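Inositol dehydrogenase (Lactobacillus casei, PDB 4N54) probably catalyses the NAD-dependent oxidation of scyllo-inositol, binding the sugar alcohol next to the nicotinamide of its cofactor. Local coordinates at residues I15-V20 / A80-S85; S106-G111 / M192-I197; M137-D142 / V321-E326. One frame throughout, in Å; residues are numbered along the deposited sequence.

Contact 1: residues I15-V20 / A80-S85; sequences IKIGIV and AVFIVS. With NAI (1,4-dihydronicotinamide adenine dinucleotide), chain E.
V20 and I83 meet where two parallel strands run into the cofactor site: CG1 of V20 lies 4.0 Å from CG1 of I83. V20 is turned with CG1 between its backbone N and carbonyl carbon (chi1 55°), over the neighbouring strand, while CG2, anti to the N, points to the adenine and comes within 3.5 Å of C2A of the NAI. Replacing V20 by an alanine would probably open a gap at both places, leaving C2A of the adenine and I83 without this methyl packing. The backbones are joined by five hydrogen bonds, from A80 N to K16 O at one end to V84 N on V20 O at the other; the bond of G18 N to A80 O is 2.9 Å and nearly straight. Beta-branched residues suit these extended strands. On the face bearing I17 and I19, CG1 of I19 packs 3.9 Å from CB of F82, and CD1 of I19 reaches CG2 of V84 at 3.8 Å. The ring of F82 is held further by F105, stacked on it, and H29, edge-to-face. G18 pairs with V81, whose side chain is on the opposite face from I17 and I19, and has no side chain of its own there; G18 O is approached by V81 CA as well as bonded by F82 N. The looser end is at K16, partly exposed, whose long chain leads its amine away from the partner strand. At the opposite end the S85 carbonyl accepts a hydrogen bond from the NAI ribose hydroxyl O3D. Adjacent parallel central strands ending at a dinucleotide are the hallmark of the Rossmann fold.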
loop_
_atom_site.group_PDB
_atom_site.type_symbol
_atom_site.label_atom_id
_atom_site.label_comp_id
_atom_site.label_asym_id
_atom_site.label_seq_id
_atom_site.Cartn_x
_atom_site.Cartn_y
_atom_site.Cartn_z
ATOM N N ILE A 15 -2.334 -39.054 -20.356
ATOM C CA ILE A 15 -1.330 -39.563 -19.443
ATOM C C ILE A 15 -1.979 -40.095 -18.181
ATOM O O ILE A 15 -2.494 -39.340 -17.369
ATOM C CB ILE A 15 -0.323 -38.500 -19.057
ATOM C CG1 ILE A 15 0.290 -37.879 -20.295
ATOM C CG2 ILE A 15 0.753 -39.101 -18.226
ATOM C CD1 ILE A 15 0.878 -38.864 -21.202
ATOM N N LYS A 16 -1.959 -41.408 -18.029
ATOM C CA LYS A 16 -2.504 -42.035 -16.848
ATOM C C LYS A 16 -1.539 -41.883 -15.689
ATOM O O LYS A 16 -0.422 -42.369 -15.739
ATOM C CB LYS A 16 -2.826 -43.506 -17.114
ATOM C CG LYS A 16 -4.159 -43.720 -17.811
ATOM C CD LYS A 16 -4.352 -45.156 -18.260
ATOM C CE LYS A 16 -5.813 -45.468 -18.582
ATOM N NZ LYS A 16 -6.317 -44.863 -19.841
ATOM N N ILE A 17 -1.993 -41.201 -14.643
ATOM C CA ILE A 17 -1.150 -40.847 -13.516
ATOM C C ILE A 17 -1.518 -41.606 -12.248
ATOM O O ILE A 17 -2.688 -41.813 -11.962
ATOM C CB ILE A 17 -1.226 -39.344 -13.248
ATOM C CG1 ILE A 17 -0.692 -38.565 -14.445
ATOM C CG2 ILE A 17 -0.486 -38.977 -11.999
ATOM C CD1 ILE A 17 -0.503 -37.113 -14.174
ATOM N N GLY A 18 -0.501 -42.032 -11.511
ATOM C CA GLY A 18 -0.690 -42.637 -10.216
ATOM C C GLY A 18 0.013 -41.834 -9.142
ATOM O O GLY A 18 1.178 -41.523 -9.284
ATOM N N ILE A 19 -0.689 -41.507 -8.064
ATOM C CA ILE A 19 -0.146 -40.635 -7.038
ATOM C C ILE A 19 0.118 -41.396 -5.750
ATOM O O ILE A 19 -0.598 -42.321 -5.420
ATOM C CB ILE A 19 -1.074 -39.413 -6.801
ATOM C CG1 ILE A 19 -0.403 -38.352 -5.937
ATOM C CG2 ILE A 19 -2.394 -39.830 -6.212
ATOM C CD1 ILE A 19 -1.153 -37.068 -5.893
ATOM N N VAL A 20 1.177 -41.020 -5.046
ATOM C CA VAL A 20 1.420 -41.548 -3.712
ATOM C C VAL A 20 1.402 -40.410 -2.710
ATOM O O VAL A 20 2.200 -39.493 -2.776
ATOM C CB VAL A 20 2.735 -42.376 -3.614
ATOM C CG1 VAL A 20 3.933 -41.590 -4.091
ATOM C CG2 VAL A 20 2.966 -42.864 -2.202
ATOM N N ALA A 80 2.829 -42.548 -15.562
ATOM C CA ALA A 80 3.625 -41.650 -14.753
ATOM C C ALA A 80 3.106 -41.539 -13.328
ATOM O O ALA A 80 1.965 -41.877 -13.047
ATOM C CB ALA A 80 3.683 -40.301 -15.399
ATOM N N VAL A 81 3.975 -41.077 -12.435
ATOM C CA VAL A 81 3.637 -40.918 -11.035
ATOM C C VAL A 81 3.942 -39.531 -10.502
ATOM O O VAL A 81 4.859 -38.861 -10.944
ATOM C CB VAL A 81 4.367 -41.926 -10.129
ATOM C CG1 VAL A 81 3.976 -43.359 -10.464
ATOM C CG2 VAL A 81 5.855 -41.731 -10.207
ATOM N N PHE A 82 3.133 -39.130 -9.536
ATOM C CA PHE A 82 3.361 -37.952 -8.733
ATOM C C PHE A 82 3.736 -38.407 -7.334
ATOM O O PHE A 82 2.984 -39.110 -6.688
ATOM C CB PHE A 82 2.086 -37.121 -8.662
ATOM C CG PHE A 82 2.127 -35.866 -9.470
ATOM C CD1 PHE A 82 2.271 -35.911 -10.831
ATOM C CD2 PHE A 82 2.012 -34.641 -8.867
ATOM C CE1 PHE A 82 2.308 -34.766 -11.565
ATOM C CE2 PHE A 82 2.041 -33.499 -9.608
ATOM C CZ PHE A 82 2.194 -33.571 -10.953
ATOM N N ILE A 83 4.896 -37.998 -6.863
ATOM C CA ILE A 83 5.343 -38.411 -5.548
ATOM C C ILE A 83 5.155 -37.312 -4.520
ATOM O O ILE A 83 5.853 -36.319 -4.515
ATOM C CB ILE A 83 6.783 -38.919 -5.587
ATOM C CG1 ILE A 83 6.854 -40.168 -6.454
ATOM C CG2 ILE A 83 7.272 -39.217 -4.233
ATOM C CD1 ILE A 83 8.215 -40.544 -6.854
ATOM N N VAL A 84 4.179 -37.520 -3.656
ATOM C CA VAL A 84 3.819 -36.563 -2.633
ATOM C C VAL A 84 3.822 -37.264 -1.276
ATOM O O VAL A 84 3.099 -36.900 -0.369
ATOM C CB VAL A 84 2.443 -35.945 -2.914
ATOM C CG1 VAL A 84 2.416 -34.538 -2.451
ATOM C CG2 VAL A 84 2.142 -35.980 -4.371
ATOM N N SER A 85 4.638 -38.302 -1.172
ATOM C CA SER A 85 4.874 -38.978 0.083
ATOM C C SER A 85 5.818 -38.114 0.904
ATOM O O SER A 85 6.409 -37.194 0.371
ATOM C CB SER A 85 5.508 -40.343 -0.185
ATOM O OG SER A 85 6.812 -40.211 -0.670
HETATM P PA NAI E . 1.139 -35.317 4.830
HETATM O O1A NAI E . 1.745 -35.909 5.990
HETATM O O2A NAI E . 0.057 -34.341 4.905
HETATM O O5B NAI E . 0.678 -36.407 3.846
HETATM C C5B NAI E . 1.375 -37.609 3.735
HETATM C C4B NAI E . 0.668 -38.575 2.816
HETATM O O4B NAI E . 1.621 -39.547 2.438
HETATM C C3B NAI E . -0.445 -39.348 3.488
HETATM O O3B NAI E . -1.385 -39.671 2.501
HETATM C C2B NAI E . 0.176 -40.652 3.885
HETATM O O2B NAI E . -0.808 -41.662 3.858
HETATM C C1B NAI E . 1.165 -40.846 2.767
HETATM N N9A NAI E . 2.278 -41.704 3.153
HETATM C C8A NAI E . 3.044 -41.554 4.210
HETATM N N7A NAI E . 3.981 -42.506 4.276
HETATM C C5A NAI E . 3.826 -43.277 3.216
HETATM C C6A NAI E . 4.486 -44.464 2.668
HETATM N N6A NAI E . 5.511 -44.985 3.307
HETATM N N1A NAI E . 4.043 -44.989 1.529
HETATM C C2A NAI E . 3.005 -44.434 0.906
HETATM N N3A NAI E . 2.357 -43.349 1.338
HETATM C C4A NAI E . 2.704 -42.742 2.474
HETATM O O3 NAI E . 2.350 -34.676 4.047
HETATM P PN NAI E . 2.261 -33.457 3.078
HETATM O O1N NAI E . 2.181 -32.253 3.860
HETATM O O2N NAI E . 1.287 -33.718 2.053
HETATM O O5D NAI E . 3.674 -33.514 2.404
HETATM C C5D NAI E . 3.950 -34.304 1.268
HETATM C C4D NAI E . 5.227 -33.918 0.542
HETATM O O4D NAI E . 5.001 -32.743 -0.189
HETATM C C3D NAI E . 6.399 -33.664 1.457
HETATM O O3D NAI E . 7.560 -34.189 0.867
HETATM C C2D NAI E . 6.455 -32.166 1.513
HETATM O O2D NAI E . 7.765 -31.686 1.725
HETATM C C1D NAI E . 5.888 -31.741 0.177
HETATM N N1N NAI E . 5.105 -30.535 0.250
HETATM C C2N NAI E . 5.385 -29.599 -0.607
HETATM C C3N NAI E . 4.713 -28.411 -0.648
HETATM C C7N NAI E . 5.114 -27.384 -1.646
HETATM O O7N NAI E . 4.888 -26.258 -1.418
HETATM N N7N NAI E . 5.712 -27.689 -2.763
HETATM C C4N NAI E . 3.598 -28.145 0.320
HETATM C C5N NAI E . 3.383 -29.269 1.199
HETATM C C6N NAI E . 4.138 -30.409 1.127
#

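Contact 2: residues S106-G111 / M192-I197. With NAI (1,4-dihydronicotinamide adenine dinucleotide), chain E; 2H3 ((1r,2r,3r,4r,5r,6r)-cyclohexane-1,2,3,4,5,6-hexol), chain F.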
loop_
_atom_site.group_PDB
_atom_site.type_symbol
_atom_site.label_atom_id
_atom_site.label_comp_id
_atom_site.label_asym_id
_atom_site.label_seq_id
_atom_site.Cartn_x
_atom_site.Cartn_y
_atom_site.Cartn_z
ATOM N N SER A 106 8.436 -35.531 -8.472
ATOM C CA SER A 106 8.666 -35.662 -7.048
ATOM C C SER A 106 8.575 -34.314 -6.361
ATOM O O SER A 106 9.101 -33.329 -6.843
ATOM C CB SER A 106 10.034 -36.268 -6.778
ATOM O OG SER A 106 10.329 -36.309 -5.401
ATOM N N GLU A 107 7.917 -34.287 -5.214
ATOM C CA GLU A 107 7.907 -33.097 -4.405
ATOM C C GLU A 107 9.266 -32.826 -3.807
ATOM O O GLU A 107 10.123 -33.688 -3.774
ATOM C CB GLU A 107 6.872 -33.182 -3.291
ATOM C CG GLU A 107 5.527 -32.624 -3.638
ATOM C CD GLU A 107 5.586 -31.196 -4.125
ATOM O OE1 GLU A 107 6.475 -30.445 -3.699
ATOM O OE2 GLU A 107 4.738 -30.838 -4.948
ATOM N N LYS A 108 9.432 -31.600 -3.351
ATOM C CA LYS A 108 10.593 -31.158 -2.638
ATOM C C LYS A 108 10.539 -31.664 -1.209
ATOM O O LYS A 108 9.479 -31.996 -0.722
ATOM C CB LYS A 108 10.612 -29.633 -2.627
ATOM C CG LYS A 108 9.362 -28.985 -1.998
ATOM C CD LYS A 108 9.645 -28.475 -0.609
ATOM C CE LYS A 108 8.869 -29.214 0.432
ATOM N NZ LYS A 108 9.087 -28.674 1.774
ATOM N N PRO A 109 11.693 -31.782 -0.552
ATOM C CA PRO A 109 13.013 -31.819 -1.155
ATOM C C PRO A 109 13.187 -33.155 -1.848
ATOM O O PRO A 109 12.375 -34.036 -1.650
ATOM C CB PRO A 109 13.946 -31.741 0.051
ATOM C CG PRO A 109 13.163 -32.193 1.169
ATOM C CD PRO A 109 11.773 -31.782 0.911
ATOM N N ILE A 110 14.220 -33.312 -2.656
ATOM C CA ILE A 110 14.354 -34.551 -3.403
ATOM C C ILE A 110 14.702 -35.715 -2.481
ATOM O O ILE A 110 14.276 -36.824 -2.699
ATOM C CB ILE A 110 15.331 -34.424 -4.594
ATOM C CG1 ILE A 110 15.127 -35.577 -5.563
ATOM C CG2 ILE A 110 16.753 -34.309 -4.126
ATOM C CD1 ILE A 110 15.856 -35.419 -6.820
ATOM N N GLY A 111 15.450 -35.411 -1.433
ATOM C CA GLY A 111 15.856 -36.367 -0.440
ATOM C C GLY A 111 16.482 -35.638 0.716
ATOM O O GLY A 111 16.518 -34.424 0.734
ATOM N N MET A 192 11.240 -25.986 4.486
ATOM C CA MET A 192 10.817 -24.656 4.094
ATOM C C MET A 192 11.889 -23.900 3.329
ATOM O O MET A 192 11.672 -23.490 2.203
ATOM C CB MET A 192 10.431 -23.831 5.319
ATOM C CG MET A 192 9.204 -24.305 6.002
ATOM S SD MET A 192 7.748 -24.194 4.990
ATOM C CE MET A 192 7.465 -22.458 5.064
ATOM N N SER A 193 13.033 -23.718 3.971
ATOM C CA SER A 193 14.112 -22.892 3.463
ATOM C C SER A 193 14.626 -23.366 2.112
ATOM O O SER A 193 15.286 -22.625 1.409
ATOM C CB SER A 193 15.255 -22.821 4.471
ATOM O OG SER A 193 14.980 -21.971 5.547
ATOM N N ILE A 194 14.298 -24.591 1.747
ATOM C CA ILE A 194 14.785 -25.142 0.510
ATOM C C ILE A 194 14.166 -24.470 -0.719
ATOM O O ILE A 194 14.803 -24.384 -1.748
ATOM C CB ILE A 194 14.633 -26.662 0.465
ATOM C CG1 ILE A 194 15.460 -27.223 -0.678
ATOM C CG2 ILE A 194 13.191 -27.051 0.346
ATOM C CD1 ILE A 194 15.738 -28.629 -0.598
ATOM N N HIS A 195 12.934 -23.990 -0.596
ATOM C CA HIS A 195 12.310 -23.207 -1.651
ATOM C C HIS A 195 13.100 -21.946 -1.943
ATOM O O HIS A 195 13.288 -21.577 -3.085
ATOM C CB HIS A 195 10.909 -22.790 -1.253
ATOM C CG HIS A 195 9.901 -23.886 -1.310
ATOM N ND1 HIS A 195 9.339 -24.313 -2.487
ATOM C CD2 HIS A 195 9.327 -24.616 -0.332
ATOM C CE1 HIS A 195 8.476 -25.272 -2.230
ATOM N NE2 HIS A 195 8.446 -25.468 -0.930
ATOM N N ASP A 196 13.550 -21.300 -0.880
ATOM C CA ASP A 196 14.279 -20.061 -0.966
ATOM C C ASP A 196 15.667 -20.271 -1.543
ATOM O O ASP A 196 16.168 -19.445 -2.269
ATOM C CB ASP A 196 14.389 -19.430 0.403
ATOM C CG ASP A 196 13.050 -19.143 1.019
ATOM O OD1 ASP A 196 12.329 -18.287 0.496
ATOM O OD2 ASP A 196 12.729 -19.775 2.028
ATOM N N ILE A 197 16.279 -21.388 -1.198
ATOM C CA ILE A 197 17.575 -21.738 -1.737
ATOM C C ILE A 197 17.487 -21.863 -3.243
ATOM O O ILE A 197 18.300 -21.314 -3.956
ATOM C CB ILE A 197 18.095 -23.033 -1.123
ATOM C CG1 ILE A 197 18.556 -22.773 0.305
ATOM C CG2 ILE A 197 19.216 -23.587 -1.953
ATOM C CD1 ILE A 197 18.991 -23.959 1.006
HETATM P PA NAI E . 1.139 -35.317 4.830
HETATM O O1A NAI E . 1.745 -35.909 5.990
HETATM O O2A NAI E . 0.057 -34.341 4.905
HETATM O O5B NAI E . 0.678 -36.407 3.846
HETATM C C5B NAI E . 1.375 -37.609 3.735
HETATM C C4B NAI E . 0.668 -38.575 2.816
HETATM O O4B NAI E . 1.621 -39.547 2.438
HETATM C C3B NAI E . -0.445 -39.348 3.488
HETATM O O3B NAI E . -1.385 -39.671 2.501
HETATM C C2B NAI E . 0.176 -40.652 3.885
HETATM O O2B NAI E . -0.808 -41.662 3.858
HETATM C C1B NAI E . 1.165 -40.846 2.767
HETATM N N9A NAI E . 2.278 -41.704 3.153
HETATM C C8A NAI E . 3.044 -41.554 4.210
HETATM N N7A NAI E . 3.981 -42.506 4.276
HETATM C C5A NAI E . 3.826 -43.277 3.216
HETATM C C6A NAI E . 4.486 -44.464 2.668
HETATM N N6A NAI E . 5.511 -44.985 3.307
HETATM N N1A NAI E . 4.043 -44.989 1.529
HETATM C C2A NAI E . 3.005 -44.434 0.906
HETATM N N3A NAI E . 2.357 -43.349 1.338
HETATM C C4A NAI E . 2.704 -42.742 2.474
HETATM O O3 NAI E . 2.350 -34.676 4.047
HETATM P PN NAI E . 2.261 -33.457 3.078
HETATM O O1N NAI E . 2.181 -32.253 3.860
HETATM O O2N NAI E . 1.287 -33.718 2.053
HETATM O O5D NAI E . 3.674 -33.514 2.404
HETATM C C5D NAI E . 3.950 -34.304 1.268
HETATM C C4D NAI E . 5.227 -33.918 0.542
HETATM O O4D NAI E . 5.001 -32.743 -0.189
HETATM C C3D NAI E . 6.399 -33.664 1.457
HETATM O O3D NAI E . 7.560 -34.189 0.867
HETATM C C2D NAI E . 6.455 -32.166 1.513
HETATM O O2D NAI E . 7.765 -31.686 1.725
HETATM C C1D NAI E . 5.888 -31.741 0.177
HETATM N N1N NAI E . 5.105 -30.535 0.250
HETATM C C2N NAI E . 5.385 -29.599 -0.607
HETATM C C3N NAI E . 4.713 -28.411 -0.648
HETATM C C7N NAI E . 5.114 -27.384 -1.646
HETATM O O7N NAI E . 4.888 -26.258 -1.418
HETATM N N7N NAI E . 5.712 -27.689 -2.763
HETATM C C4N NAI E . 3.598 -28.145 0.320
HETATM C C5N NAI E . 3.383 -29.269 1.199
HETATM C C6N NAI E . 4.138 -30.409 1.127
HETATM O O3 2H3 F . 5.456 -24.700 1.120
HETATM C C3 2H3 F . 5.722 -25.309 2.326
HETATM C C4 2H3 F . 4.504 -25.304 3.209
HETATM O O4 2H3 F . 4.210 -24.014 3.577
HETATM C C5 2H3 F . 4.775 -26.026 4.497
HETATM O O5 2H3 F . 3.677 -26.016 5.307
HETATM C C6 2H3 F . 5.198 -27.431 4.224
HETATM O O6 2H3 F . 5.438 -28.091 5.390
HETATM C C1 2H3 F . 6.443 -27.491 3.414
HETATM O O1 2H3 F . 6.640 -28.798 3.061
HETATM C C2 2H3 F . 6.256 -26.668 2.016
HETATM O O2 2H3 F . 7.441 -26.544 1.347
#
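K108 and H195 meet across the cleft between the Rossmann fold and the C-terminal domain, their polar ends converging on one hydroxyl, O2, of the inositol. H195 NE2 and the inositol hydroxyl O2 are 2.7 Å apart, the hydroxyl lying at the ring edge and in its plane. K108 NZ also bonds O2, and O1 at 2.8 Å, although the exact place of NZ is less sure. To arrive there the lysine chain, bent at chi2 and chi3, crosses H195 at about a right angle, its CD 3.3 Å from NE2. M192 offers an apolar, polarisable surface, SD lying 3.5 Å from C5 of the inositol. D191, which also bonds the inositol, forms a salt bridge with K108 NZ. E107 suits its place as an acceptor: OE1 takes the carboxamide N7N of the NAI in a straight bond (170°), and K108 N reaches the same oxygen from above the carboxylate plane. The K108 carbonyl accepts the ribose hydroxyl O2D. One shell out, H29 holds OE2 of E107. A cis peptide bond precedes P109, whose rigid ring packs against helix 193-204, CB of P109 lying 3.6 Å from CD1 of I194.

Contact 3: residues M137-D142 / V321-E326. With NAI (1,4-dihydronicotinamide adenine dinucleotide), chain E.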
loop_
_atom_site.group_PDB
_atom_site.type_symbol
_atom_site.label_atom_id
_atom_site.label_comp_id
_atom_site.label_asym_id
_atom_site.label_seq_id
_atom_site.Cartn_x
_atom_site.Cartn_y
_atom_site.Cartn_z
ATOM N N MET A 137 7.636 -25.402 -7.094
ATOM C CA MET A 137 6.532 -24.737 -7.753
ATOM C C MET A 137 6.653 -23.222 -7.890
ATOM O O MET A 137 6.031 -22.646 -8.759
ATOM C CB MET A 137 5.207 -25.091 -7.086
ATOM C CG MET A 137 4.925 -24.347 -5.808
ATOM S SD MET A 137 6.104 -24.678 -4.522
ATOM C CE MET A 137 5.444 -23.671 -3.231
ATOM N N ARG A 138 7.449 -22.589 -7.046
ATOM C CA ARG A 138 7.644 -21.157 -7.138
ATOM C C ARG A 138 8.157 -20.721 -8.510
ATOM O O ARG A 138 7.872 -19.633 -8.955
ATOM C CB ARG A 138 8.577 -20.664 -6.053
ATOM C CG ARG A 138 7.957 -20.626 -4.694
ATOM C CD ARG A 138 8.848 -20.001 -3.671
ATOM N NE ARG A 138 8.493 -20.433 -2.329
ATOM C CZ ARG A 138 9.004 -19.928 -1.229
ATOM N NH1 ARG A 138 9.880 -18.959 -1.288
ATOM N NH2 ARG A 138 8.625 -20.387 -0.067
ATOM N N ARG A 139 8.917 -21.592 -9.161
ATOM C CA ARG A 139 9.422 -21.332 -10.502
ATOM C C ARG A 139 8.295 -21.155 -11.495
ATOM O O ARG A 139 8.488 -20.585 -12.549
ATOM C CB ARG A 139 10.323 -22.462 -10.971
ATOM C CG ARG A 139 11.556 -22.643 -10.149
ATOM C CD ARG A 139 12.640 -23.248 -10.964
ATOM N NE ARG A 139 13.852 -23.461 -10.207
ATOM C CZ ARG A 139 15.022 -23.727 -10.760
ATOM N NH1 ARG A 139 15.126 -23.796 -12.071
ATOM N NH2 ARG A 139 16.078 -23.918 -10.004
ATOM N N PHE A 140 7.122 -21.659 -11.142
ATOM C CA PHE A 140 5.957 -21.538 -11.979
ATOM C C PHE A 140 5.007 -20.418 -11.555
ATOM O O PHE A 140 4.051 -20.130 -12.250
ATOM C CB PHE A 140 5.210 -22.853 -12.033
ATOM C CG PHE A 140 5.873 -23.891 -12.869
ATOM C CD1 PHE A 140 6.777 -24.758 -12.319
ATOM C CD2 PHE A 140 5.570 -24.019 -14.198
ATOM C CE1 PHE A 140 7.366 -25.711 -13.083
ATOM C CE2 PHE A 140 6.167 -24.972 -14.956
ATOM C CZ PHE A 140 7.063 -25.814 -14.399
ATOM N N ASP A 141 5.281 -19.802 -10.416
ATOM C CA ASP A 141 4.438 -18.742 -9.905
ATOM C C ASP A 141 4.509 -17.447 -10.735
ATOM O O ASP A 141 5.585 -16.939 -11.020
ATOM C CB ASP A 141 4.726 -18.464 -8.432
ATOM C CG ASP A 141 3.846 -17.364 -7.864
ATOM O OD1 ASP A 141 2.673 -17.629 -7.606
ATOM O OD2 ASP A 141 4.331 -16.243 -7.696
ATOM N N ASP A 142 3.340 -16.933 -11.097
ATOM C CA ASP A 142 3.227 -15.771 -11.980
ATOM C C ASP A 142 3.982 -14.545 -11.484
ATOM O O ASP A 142 4.596 -13.841 -12.259
ATOM C CB ASP A 142 1.765 -15.412 -12.233
ATOM C CG ASP A 142 1.109 -16.288 -13.279
ATOM O OD1 ASP A 142 1.817 -17.011 -13.992
ATOM O OD2 ASP A 142 -0.121 -16.251 -13.390
ATOM N N VAL A 321 11.388 -29.782 -18.822
ATOM C CA VAL A 321 10.936 -28.620 -18.067
ATOM C C VAL A 321 12.103 -27.859 -17.470
ATOM O O VAL A 321 12.103 -26.644 -17.450
ATOM C CB VAL A 321 9.918 -29.015 -16.978
ATOM C CG1 VAL A 321 9.646 -27.870 -16.053
ATOM C CG2 VAL A 321 8.626 -29.470 -17.609
ATOM N N GLY A 322 13.108 -28.577 -17.004
ATOM C CA GLY A 322 14.335 -27.954 -16.563
ATOM C C GLY A 322 14.531 -27.817 -15.065
ATOM O O GLY A 322 15.324 -27.012 -14.610
ATOM N N ILE A 323 13.800 -28.601 -14.293
ATOM C CA ILE A 323 13.987 -28.611 -12.858
ATOM C C ILE A 323 14.476 -29.987 -12.483
ATOM O O ILE A 323 13.748 -30.955 -12.563
ATOM C CB ILE A 323 12.706 -28.275 -12.115
ATOM C CG1 ILE A 323 12.118 -26.982 -12.656
ATOM C CG2 ILE A 323 12.973 -28.150 -10.649
ATOM C CD1 ILE A 323 10.807 -26.636 -12.061
ATOM N N THR A 324 15.721 -30.052 -12.067
ATOM C CA THR A 324 16.449 -31.292 -12.122
ATOM C C THR A 324 16.829 -31.839 -10.754
ATOM O O THR A 324 16.720 -31.162 -9.750
ATOM C CB THR A 324 17.721 -31.104 -12.949
ATOM O OG1 THR A 324 18.606 -30.230 -12.259
ATOM C CG2 THR A 324 17.389 -30.485 -14.276
ATOM N N ALA A 325 17.279 -33.082 -10.748
ATOM C CA ALA A 325 17.816 -33.696 -9.565
ATOM C C ALA A 325 18.993 -32.892 -9.070
ATOM O O ALA A 325 19.228 -32.795 -7.882
ATOM C CB ALA A 325 18.230 -35.102 -9.869
ATOM N N GLU A 326 19.724 -32.292 -9.997
ATOM C CA GLU A 326 20.864 -31.453 -9.650
ATOM C C GLU A 326 20.405 -30.208 -8.904
ATOM O O GLU A 326 21.055 -29.751 -7.983
ATOM C CB GLU A 326 21.664 -31.089 -10.897
ATOM C CG GLU A 326 22.777 -30.099 -10.662
ATOM C CD GLU A 326 23.934 -30.682 -9.916
ATOM O OE1 GLU A 326 24.068 -31.911 -9.904
ATOM O OE2 GLU A 326 24.709 -29.914 -9.335
HETATM P PA NAI E . 1.139 -35.317 4.830
HETATM O O1A NAI E . 1.745 -35.909 5.990
HETATM O O2A NAI E . 0.057 -34.341 4.905
HETATM O O5B NAI E . 0.678 -36.407 3.846
HETATM C C5B NAI E . 1.375 -37.609 3.735
HETATM C C4B NAI E . 0.668 -38.575 2.816
HETATM O O4B NAI E . 1.621 -39.547 2.438
HETATM C C3B NAI E . -0.445 -39.348 3.488
HETATM O O3B NAI E . -1.385 -39.671 2.501
HETATM C C2B NAI E . 0.176 -40.652 3.885
HETATM O O2B NAI E . -0.808 -41.662 3.858
HETATM C C1B NAI E . 1.165 -40.846 2.767
HETATM N N9A NAI E . 2.278 -41.704 3.153
HETATM C C8A NAI E . 3.044 -41.554 4.210
HETATM N N7A NAI E . 3.981 -42.506 4.276
HETATM C C5A NAI E . 3.826 -43.277 3.216
HETATM C C6A NAI E . 4.486 -44.464 2.668
HETATM N N6A NAI E . 5.511 -44.985 3.307
HETATM N N1A NAI E . 4.043 -44.989 1.529
HETATM C C2A NAI E . 3.005 -44.434 0.906
HETATM N N3A NAI E . 2.357 -43.349 1.338
HETATM C C4A NAI E . 2.704 -42.742 2.474
HETATM O O3 NAI E . 2.350 -34.676 4.047
HETATM P PN NAI E . 2.261 -33.457 3.078
HETATM O O1N NAI E . 2.181 -32.253 3.860
HETATM O O2N NAI E . 1.287 -33.718 2.053
HETATM O O5D NAI E . 3.674 -33.514 2.404
HETATM C C5D NAI E . 3.950 -34.304 1.268
HETATM C C4D NAI E . 5.227 -33.918 0.542
HETATM O O4D NAI E . 5.001 -32.743 -0.189
HETATM C C3D NAI E . 6.399 -33.664 1.457
HETATM O O3D NAI E . 7.560 -34.189 0.867
HETATM C C2D NAI E . 6.455 -32.166 1.513
HETATM O O2D NAI E . 7.765 -31.686 1.725
HETATM C C1D NAI E . 5.888 -31.741 0.177
HETATM N N1N NAI E . 5.105 -30.535 0.250
HETATM C C2N NAI E . 5.385 -29.599 -0.607
HETATM C C3N NAI E . 4.713 -28.411 -0.648
HETATM C C7N NAI E . 5.114 -27.384 -1.646
HETATM O O7N NAI E . 4.888 -26.258 -1.418
HETATM N N7N NAI E . 5.712 -27.689 -2.763
HETATM C C4N NAI E . 3.598 -28.145 0.320
HETATM C C5N NAI E . 3.383 -29.269 1.199
HETATM C C6N NAI E . 4.138 -30.409 1.127
#
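With CG beside the backbone N (chi1 -74°), F140 turns its ring to the loop before helix 325-344, where CZ lies 3.7 Å from CG1 of V321, a methyl set at the ring edge. I323 answers from its own side: chi1 of -52° and an extended chi2 carry CD1 to within 3.7 Å of F140 CE1, at an oblique angle to the ring. R139, extended from CG to NE, slides past I323 in the opposite direction, CD 4.0 Å from CD1. Its aliphatic part thus packs on the isoleucine, while its charged end continues to a salt bridge with D198 and a cation-pi contact with W202. G322 suits the turn between the two apolar residues, since a side chain at its backbone angles would jam against the preceding carbonyl. D141 and T324, short polar residues, are N-caps of the helices that follow. M137 faces the cofactor, SD accepting a weak bond from NAI N7N. The arrangement is a surface apolar cluster joining a 3-10 turn, at the nicotinamide end of a dinucleotide site, to the approach of a capped helix.

In the fold
From the N terminus, strand 15-20 leads through helices and strands to 80-85, where contact 1 closes the first loop and pairs two central strands of the parallel sheet. The chain then passes to 106-111, which opens contact 2; before that contact closes at 192-197 in the C-terminal domain, 137-142 opens contact 3, which closes only at 321-326. Contacts 2 and 3 therefore cross, whereas contact 1 precedes both. Contacts 1 and 2 touch through I83 O and E107 N, a probable hydrogen bond, and contacts 2 and 3 through the salt bridge of D196 with R138. All three touch the NAI, contact 3 through M137, so the cofactor runs from the Rossmann sheet past the substrate cleft to the 3-10 segment, which packs on the loop before helix 325-344.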